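Local coordinates for protein Phospholipase/Carboxylesterase (Haliangium ochraceum, PDB 4Q82) that probably hydrolyses ester bonds of lipid or carboxylic ester substrates as a serine hydrolase of the alpha/beta-hydrolase type, at residues V44-R56 with N65-A77. Residues are numbered along the deposited sequence; the frame is centred on the assembly and turned at random.
Sequences VDDRPSSARLSVR and NGFWEYLPPRYGA
The N-terminal beta hairpin, strands 53-56 and 67-70, forms one edge of the central mixed sheet in what looks like an alpha/beta-hydrolase fold; Ser54 with Glu69 and Arg56 with Phe67 are its antiparallel hydrogen-bonded pairs. Ser54 N reaches Glu69 O at 2.8 Å, and Glu69 N returns the bond to Ser54 O. On the face of Leu53 and Val55, the Trp68 indole takes Val55 CG2 over its six-membered ring, 4.0 Å from the centroid, while Leu53 CG touches CE3; helices 97-100 and 107-113 pack on this side. On the other face Arg56 CB sits over the middle of the Phe67 ring, 3.6 Å from its centroid. The Arg56 chain, bent at chi2 (-74°), brings its guanidinium side-on to Glu69, NE to OE1 and NH2 to OE2, both 3.0 Å, the two planes 59° apart; OE1 also bonds Tyr152. Beyond the strands, the Arg52 chain bends at chi3 (-60°), which brings its guanidinium alongside Tyr70. NH2 donates almost straight and in the guanidinium plane to Tyr70 OH, 2.8 Å away, and also bonds Asn119; NE bonds weakly to Leu71 O. NH1 meets Arg47 O and Asp45 OD2, the latter 3.2 Å off, and Pro73 CG lies over one guanidinium face. With an alanine here, Tyr70 OH and Leu71 O would probably lose their Arg52 donors, Arg47 O its NH1, and Asp45 one of its two arginines. Arginines thus join the segments twice: Arg56 pairs with Glu69, whereas the charge of buried Arg52 is probably offset by Asp45, shared with Arg47, as NH2 and, weakly, NE donate across.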
ATOM      1  N   VAL A  44       2.324  16.214  22.180  1.00 45.49           N
ATOM      2  CA  VAL A  44       2.053  15.681  20.855  1.00 41.32           C
ATOM      3  C   VAL A  44       1.000  16.499  20.093  1.00 38.49           C
ATOM      4  O   VAL A  44      -0.045  16.838  20.635  1.00 37.61           O
ATOM      5  CB  VAL A  44       1.567  14.210  20.962  1.00 40.07           C
ATOM      6  CG1 VAL A  44       1.311  13.618  19.602  1.00 38.24           C
ATOM      7  CG2 VAL A  44       2.575  13.372  21.729  1.00 41.64           C
ATOM      8  N   ASP A  45       1.289  16.805  18.833  1.00 36.51           N
ATOM      9  CA  ASP A  45       0.317  17.398  17.913  1.00 33.67           C
ATOM     10  C   ASP A  45      -0.918  16.506  17.860  1.00 31.50           C
ATOM     11  O   ASP A  45      -0.784  15.306  17.670  1.00 31.52           O
ATOM     12  CB  ASP A  45       0.973  17.554  16.538  1.00 32.29           C
ATOM     13  CG  ASP A  45       0.031  18.062  15.446  1.00 30.73           C
ATOM     14  OD1 ASP A  45      -1.071  18.578  15.717  1.00 29.53           O
ATOM     15  OD2 ASP A  45       0.447  17.974  14.281  1.00 29.92           O
ATOM     16  N   ASP A  46      -2.106  17.072  18.070  1.00 29.65           N
ATOM     17  CA  ASP A  46      -3.347  16.298  17.988  1.00 27.62           C
ATOM     18  C   ASP A  46      -4.367  16.950  17.049  1.00 28.10           C
ATOM     19  O   ASP A  46      -5.545  16.657  17.105  1.00 25.94           O
ATOM     20  CB  ASP A  46      -3.966  16.102  19.380  1.00 30.77           C
ATOM     21  CG  ASP A  46      -5.020  14.989  19.401  1.00 30.65           C
ATOM     22  OD1 ASP A  46      -4.806  13.927  18.756  1.00 28.17           O
ATOM     23  OD2 ASP A  46      -6.067  15.187  20.052  1.00 31.52           O
ATOM     24  N   ARG A  47      -3.913  17.840  16.176  1.00 26.93           N
ATOM     25  CA  ARG A  47      -4.770  18.341  15.100  1.00 26.05           C
ATOM     26  C   ARG A  47      -5.236  17.194  14.186  1.00 24.07           C
ATOM     27  O   ARG A  47      -4.556  16.192  14.076  1.00 23.89           O
ATOM     28  CB  ARG A  47      -4.014  19.375  14.276  1.00 26.82           C
ATOM     29  CG  ARG A  47      -3.682  20.642  15.056  1.00 28.96           C
ATOM     30  CD  ARG A  47      -2.791  21.521  14.200  1.00 29.87           C
ATOM     31  NE  ARG A  47      -1.598  20.781  13.832  1.00 29.60           N
ATOM     32  CZ  ARG A  47      -0.727  21.147  12.896  1.00 35.95           C
ATOM     33  NH1 ARG A  47      -0.904  22.269  12.212  1.00 30.82           N
ATOM     34  NH2 ARG A  47       0.329  20.380  12.647  1.00 29.88           N
ATOM     35  N   PRO A  48      -6.379  17.362  13.517  1.00 25.34           N
ATOM     36  CA  PRO A  48      -6.874  16.320  12.599  1.00 24.63           C
ATOM     37  C   PRO A  48      -5.875  16.029  11.463  1.00 23.56           C
ATOM     38  O   PRO A  48      -5.027  16.863  11.172  1.00 23.56           O
ATOM     39  CB  PRO A  48      -8.172  16.915  12.036  1.00 25.03           C
ATOM     40  CG  PRO A  48      -8.462  18.139  12.830  1.00 27.02           C
ATOM     41  CD  PRO A  48      -7.209  18.584  13.508  1.00 27.30           C
ATOM     42  N   SER A  49      -5.996  14.865  10.824  1.00 21.70           N
ATOM     43  CA  SER A  49      -4.958  14.383   9.921  1.00 21.48           C
ATOM     44  C   SER A  49      -4.633  15.317   8.767  1.00 21.18           C
ATOM     45  O   SER A  49      -3.482  15.352   8.314  1.00 22.21           O
ATOM     46  CB  SER A  49      -5.360  13.000   9.375  1.00 21.02           C
ATOM     47  OG  SER A  49      -6.646  13.041   8.775  1.00 20.77           O
ATOM     48  N   SER A  50      -5.610  16.074   8.259  1.00 20.87           N
ATOM     49  CA  SER A  50      -5.316  16.920   7.089  1.00 22.53           C
ATOM     50  C   SER A  50      -4.293  18.000   7.415  1.00 23.29           C
ATOM     51  O   SER A  50      -3.645  18.516   6.523  1.00 22.92           O
ATOM     52  CB  SER A  50      -6.577  17.591   6.522  1.00 24.84           C
ATOM     53  OG  SER A  50      -7.189  18.409   7.490  1.00 28.30           O
ATOM     54  N   ALA A  51      -4.137  18.321   8.697  1.00 23.56           N
ATOM     55  CA  ALA A  51      -3.166  19.332   9.108  1.00 24.94           C
ATOM     56  C   ALA A  51      -1.744  18.911   8.772  1.00 25.62           C
ATOM     57  O   ALA A  51      -0.866  19.754   8.641  1.00 26.68           O
ATOM     58  CB  ALA A  51      -3.294  19.609  10.596  1.00 25.02           C
ATOM     59  N   ARG A  52      -1.510  17.609   8.611  1.00 23.92           N
ATOM     60  CA  ARG A  52      -0.159  17.130   8.327  1.00 23.88           C
ATOM     61  C   ARG A  52      -0.065  16.475   6.956  1.00 22.91           C
ATOM     62  O   ARG A  52       0.819  15.667   6.709  1.00 22.56           O
ATOM     63  CB  ARG A  52       0.293  16.150   9.417  1.00 23.45           C
ATOM     64  CG  ARG A  52       0.364  16.782  10.828  1.00 24.91           C
ATOM     65  CD  ARG A  52       0.656  15.742  11.913  1.00 26.54           C
ATOM     66  NE  ARG A  52      -0.395  14.726  11.950  1.00 24.80           N
ATOM     67  CZ  ARG A  52      -1.542  14.857  12.611  1.00 24.70           C
ATOM     68  NH1 ARG A  52      -1.793  15.959  13.314  1.00 24.27           N
ATOM     69  NH2 ARG A  52      -2.442  13.898  12.550  1.00 23.18           N
ATOM     70  N   LEU A  53      -0.981  16.839   6.069  1.00 22.53           N
ATOM     71  CA  LEU A  53      -0.970  16.339   4.687  1.00 21.95           C
ATOM     72  C   LEU A  53      -0.401  17.400   3.764  1.00 24.29           C
ATOM     73  O   LEU A  53      -0.928  18.518   3.726  1.00 23.88           O
ATOM     74  CB  LEU A  53      -2.385  15.983   4.257  1.00 21.51           C
ATOM     75  CG  LEU A  53      -2.553  15.544   2.796  1.00 21.84           C
ATOM     76  CD1 LEU A  53      -1.824  14.211   2.593  1.00 19.73           C
ATOM     77  CD2 LEU A  53      -4.041  15.415   2.472  1.00 22.10           C
ATOM     78  N   SER A  54       0.679  17.081   3.051  1.00 24.65           N
ATOM     79  CA  SER A  54       1.339  18.045   2.162  1.00 26.83           C
ATOM     80  C   SER A  54       1.532  17.483   0.761  1.00 26.33           C
ATOM     81  O   SER A  54       1.924  16.324   0.604  1.00 25.60           O
ATOM     82  CB  SER A  54       2.703  18.456   2.708  1.00 28.51           C
ATOM     83  OG  SER A  54       2.578  18.974   4.018  1.00 29.73           O
ATOM     84  N   VAL A  55       1.280  18.310  -0.251  1.00 26.54           N
ATOM     85  CA  VAL A  55       1.489  17.908  -1.638  1.00 26.34           C
ATOM     86  C   VAL A  55       2.965  18.062  -1.982  1.00 28.28           C
ATOM     87  O   VAL A  55       3.615  19.054  -1.609  1.00 30.64           O
ATOM     88  CB  VAL A  55       0.596  18.735  -2.602  1.00 30.24           C
ATOM     89  CG1 VAL A  55       1.124  20.162  -2.765  1.00 32.95           C
ATOM     90  CG2 VAL A  55       0.445  18.034  -3.952  1.00 29.23           C
ATOM     91  N   ARG A  56       3.515  17.067  -2.665  1.00 27.21           N
ATOM     92  CA  ARG A  56       4.924  17.095  -3.055  1.00 29.59           C
ATOM     93  C   ARG A  56       5.019  16.825  -4.546  1.00 30.14           C
ATOM     94  O   ARG A  56       5.237  15.688  -4.968  1.00 30.25           O
ATOM     95  CB  ARG A  56       5.732  16.070  -2.268  1.00 29.47           C
ATOM     96  CG  ARG A  56       5.665  16.255  -0.758  1.00 30.40           C
ATOM     97  CD  ARG A  56       6.496  17.466  -0.310  1.00 34.01           C
ATOM     98  NE  ARG A  56       6.415  17.612   1.143  1.00 34.85           N
ATOM     99  CZ  ARG A  56       6.368  18.774   1.790  1.00 36.89           C
ATOM    100  NH1 ARG A  56       6.414  19.919   1.121  1.00 38.97           N
ATOM    101  NH2 ARG A  56       6.286  18.793   3.117  1.00 37.15           N
ATOM    102  N   ASN A  65       8.229  10.375  -8.662  1.00 26.90           N
ATOM    103  CA  ASN A  65       6.785  10.597  -8.642  1.00 26.63           C
ATOM    104  C   ASN A  65       6.406  11.838  -7.849  1.00 26.92           C
ATOM    105  O   ASN A  65       6.979  12.092  -6.787  1.00 28.09           O
ATOM    106  CB  ASN A  65       6.039   9.415  -7.992  1.00 24.66           C
ATOM    107  CG  ASN A  65       6.332   8.093  -8.657  1.00 25.92           C
ATOM    108  OD1 ASN A  65       7.389   7.502  -8.440  1.00 27.94           O
ATOM    109  ND2 ASN A  65       5.397   7.618  -9.478  1.00 25.07           N
ATOM    110  N   GLY A  66       5.405  12.578  -8.309  1.00 24.57           N
ATOM    111  CA  GLY A  66       4.692  13.464  -7.395  1.00 24.15           C
ATOM    112  C   GLY A  66       4.017  12.590  -6.326  1.00 22.37           C
ATOM    113  O   GLY A  66       3.669  11.442  -6.599  1.00 21.58           O
ATOM    114  N   PHE A  67       3.837  13.105  -5.115  1.00 22.94           N
ATOM    115  CA  PHE A  67       3.162  12.317  -4.070  1.00 21.95           C
ATOM    116  C   PHE A  67       2.551  13.185  -2.988  1.00 22.53           C
ATOM    117  O   PHE A  67       2.944  14.350  -2.803  1.00 23.61           O
ATOM    118  CB  PHE A  67       4.135  11.313  -3.432  1.00 22.45           C
ATOM    119  CG  PHE A  67       5.289  11.941  -2.687  1.00 24.41           C
ATOM    120  CD1 PHE A  67       6.425  12.373  -3.362  1.00 26.26           C
ATOM    121  CD2 PHE A  67       5.255  12.061  -1.297  1.00 24.09           C
ATOM    122  CE1 PHE A  67       7.497  12.931  -2.668  1.00 28.28           C
ATOM    123  CE2 PHE A  67       6.325  12.628  -0.597  1.00 26.78           C
ATOM    124  CZ  PHE A  67       7.444  13.057  -1.287  1.00 28.47           C
ATOM    125  N   TRP A  68       1.583  12.604  -2.276  1.00 21.93           N
ATOM    126  CA  TRP A  68       1.052  13.183  -1.042  1.00 22.07           C
ATOM    127  C   TRP A  68       1.851  12.674   0.133  1.00 22.47           C
ATOM    128  O   TRP A  68       2.076  11.477   0.257  1.00 22.26           O
ATOM    129  CB  TRP A  68      -0.434  12.826  -0.822  1.00 20.86           C
ATOM    130  CG  TRP A  68      -1.333  13.530  -1.787  1.00 22.14           C
ATOM    131  CD1 TRP A  68      -1.821  13.039  -2.962  1.00 21.92           C
ATOM    132  CD2 TRP A  68      -1.784  14.883  -1.697  1.00 23.85           C
ATOM    133  NE1 TRP A  68      -2.583  13.998  -3.600  1.00 22.13           N
ATOM    134  CE2 TRP A  68      -2.580  15.137  -2.837  1.00 23.34           C
ATOM    135  CE3 TRP A  68      -1.610  15.901  -0.749  1.00 25.36           C
ATOM    136  CZ2 TRP A  68      -3.193  16.364  -3.063  1.00 24.37           C
ATOM    137  CZ3 TRP A  68      -2.235  17.126  -0.967  1.00 26.75           C
ATOM    138  CH2 TRP A  68      -3.011  17.346  -2.114  1.00 25.92           C
ATOM    139  N   GLU A  69       2.254  13.591   1.006  1.00 21.82           N
ATOM    140  CA  GLU A  69       3.015  13.259   2.203  1.00 22.17           C
ATOM    141  C   GLU A  69       2.155  13.474   3.430  1.00 21.66           C
ATOM    142  O   GLU A  69       1.673  14.585   3.670  1.00 23.34           O
ATOM    143  CB  GLU A  69       4.279  14.118   2.273  1.00 25.12           C
ATOM    144  CG  GLU A  69       5.025  14.069   3.572  1.00 25.60           C
ATOM    145  CD  GLU A  69       5.900  15.299   3.726  1.00 28.21           C
ATOM    146  OE1 GLU A  69       6.988  15.366   3.095  1.00 29.24           O
ATOM    147  OE2 GLU A  69       5.470  16.215   4.457  1.00 27.92           O
ATOM    148  N   TYR A  70       1.926  12.402   4.180  1.00 20.02           N
ATOM    149  CA  TYR A  70       1.275  12.501   5.483  1.00 19.98           C
ATOM    150  C   TYR A  70       2.262  12.135   6.591  1.00 21.34           C
ATOM    151  O   TYR A  70       2.855  11.051   6.568  1.00 21.34           O
ATOM    152  CB  TYR A  70       0.030  11.590   5.597  1.00 18.34           C
ATOM    153  CG  TYR A  70      -0.474  11.592   7.034  1.00 17.94           C
ATOM    154  CD1 TYR A  70      -1.089  12.724   7.567  1.00 19.23           C
ATOM    155  CD2 TYR A  70      -0.284  10.492   7.868  1.00 17.84           C
ATOM    156  CE1 TYR A  70      -1.553  12.746   8.888  1.00 20.68           C
ATOM    157  CE2 TYR A  70      -0.728  10.514   9.211  1.00 19.57           C
ATOM    158  CZ  TYR A  70      -1.361  11.644   9.697  1.00 20.97           C
ATOM    159  OH  TYR A  70      -1.798  11.677  11.001  1.00 22.81           O
ATOM    160  N   LEU A  71       2.427  13.034   7.561  1.00 22.08           N
ATOM    161  CA  LEU A  71       3.286  12.776   8.712  1.00 23.74           C
ATOM    162  C   LEU A  71       2.423  12.572   9.951  1.00 25.06           C
ATOM    163  O   LEU A  71       1.451  13.299  10.174  1.00 23.55           O
ATOM    164  CB  LEU A  71       4.277  13.926   8.926  1.00 25.52           C
ATOM    165  CG  LEU A  71       5.161  14.270   7.727  1.00 25.89           C
ATOM    166  CD1 LEU A  71       5.990  15.508   8.043  1.00 27.59           C
ATOM    167  CD2 LEU A  71       6.049  13.108   7.335  1.00 25.80           C
ATOM    168  N   PRO A  72       2.745  11.537  10.739  1.00 25.31           N
ATOM    169  CA  PRO A  72       1.979  11.205  11.935  1.00 25.03           C
ATOM    170  C   PRO A  72       2.315  12.184  13.058  1.00 27.05           C
ATOM    171  O   PRO A  72       3.324  12.874  12.977  1.00 28.23           O
ATOM    172  CB  PRO A  72       2.462   9.795  12.281  1.00 26.05           C
ATOM    173  CG  PRO A  72       3.887   9.800  11.827  1.00 27.25           C
ATOM    174  CD  PRO A  72       3.872  10.609  10.533  1.00 25.83           C
ATOM    175  N   PRO A  73       1.478  12.236  14.093  1.00 27.59           N
ATOM    176  CA  PRO A  73       1.687  13.187  15.191  1.00 31.01           C
ATOM    177  C   PRO A  73       3.091  13.175  15.800  1.00 33.56           C
ATOM    178  O   PRO A  73       3.648  14.246  16.061  1.00 34.63           O
ATOM    179  CB  PRO A  73       0.650  12.743  16.215  1.00 30.78           C
ATOM    180  CG  PRO A  73      -0.487  12.277  15.359  1.00 27.63           C
ATOM    181  CD  PRO A  73       0.162  11.587  14.177  1.00 26.31           C
ATOM    182  N   ARG A  74       3.661  11.993  16.004  0.51 34.08           N
ATOM    183  CA  ARG A  74       4.958  11.900  16.668  0.51 36.89           C
ATOM    184  C   ARG A  74       6.140  11.791  15.706  0.51 36.69           C
ATOM    185  O   ARG A  74       7.214  11.344  16.106  0.51 38.39           O
ATOM    186  CB  ARG A  74       4.966  10.707  17.625  0.51 38.57           C
ATOM    187  CG  ARG A  74       3.968  10.840  18.761  0.51 40.07           C
ATOM    188  CD  ARG A  74       3.847   9.553  19.562  0.51 42.23           C
ATOM    189  NE  ARG A  74       2.460   9.292  19.947  0.51 43.00           N
ATOM    190  CZ  ARG A  74       1.932   9.605  21.128  0.51 45.43           C
ATOM    191  NH1 ARG A  74       2.677  10.185  22.059  0.51 48.80           N
ATOM    192  NH2 ARG A  74       0.659   9.329  21.382  0.51 44.92           N
ATOM    193  N   TYR A  75       5.953  12.196  14.451  1.00 34.42           N
ATOM    194  CA  TYR A  75       7.042  12.145  13.470  1.00 34.16           C
ATOM    195  C   TYR A  75       8.274  12.893  13.992  1.00 36.83           C
ATOM    196  O   TYR A  75       8.154  13.987  14.555  1.00 37.17           O
ATOM    197  CB  TYR A  75       6.615  12.726  12.116  1.00 31.92           C
ATOM    198  CG  TYR A  75       7.712  12.617  11.074  1.00 31.82           C
ATOM    199  CD1 TYR A  75       8.043  11.390  10.515  1.00 30.24           C
ATOM    200  CD2 TYR A  75       8.440  13.737  10.674  1.00 33.28           C
ATOM    201  CE1 TYR A  75       9.064  11.279   9.560  1.00 31.54           C
ATOM    202  CE2 TYR A  75       9.461  13.638   9.730  1.00 33.93           C
ATOM    203  CZ  TYR A  75       9.769  12.408   9.178  1.00 33.74           C
ATOM    204  OH  TYR A  75      10.784  12.302   8.246  1.00 34.97           O
ATOM    205  N   GLY A  76       9.443  12.273  13.861  1.00 38.65           N
ATOM    206  CA  GLY A  76      10.678  12.869  14.360  1.00 42.06           C
ATOM    207  C   GLY A  76      11.103  12.419  15.753  1.00 45.25           C
ATOM    208  O   GLY A  76      12.292  12.467  16.081  1.00 48.13           O
ATOM    209  N   ALA A  77      10.142  11.971  16.564  1.00 45.09           N
ATOM    210  CA  ALA A  77      10.391  11.624  17.967  1.00 49.38           C
ATOM    211  C   ALA A  77      11.069  10.270  18.096  1.00 51.08           C
ATOM    212  O   ALA A  77      11.807  10.009  19.041  1.00 54.80           O
ATOM    213  CB  ALA A  77       9.090  11.633  18.755  1.00 49.19           C
TER
HETATM  214  O   HOH W   1       3.764  16.156  17.822  1.00 37.51           O
HETATM  215  O   HOH W   2       3.170  16.836   5.625  1.00 26.36           O
HETATM  216  O   HOH W   3       7.862  14.459  -5.738  1.00 27.56           O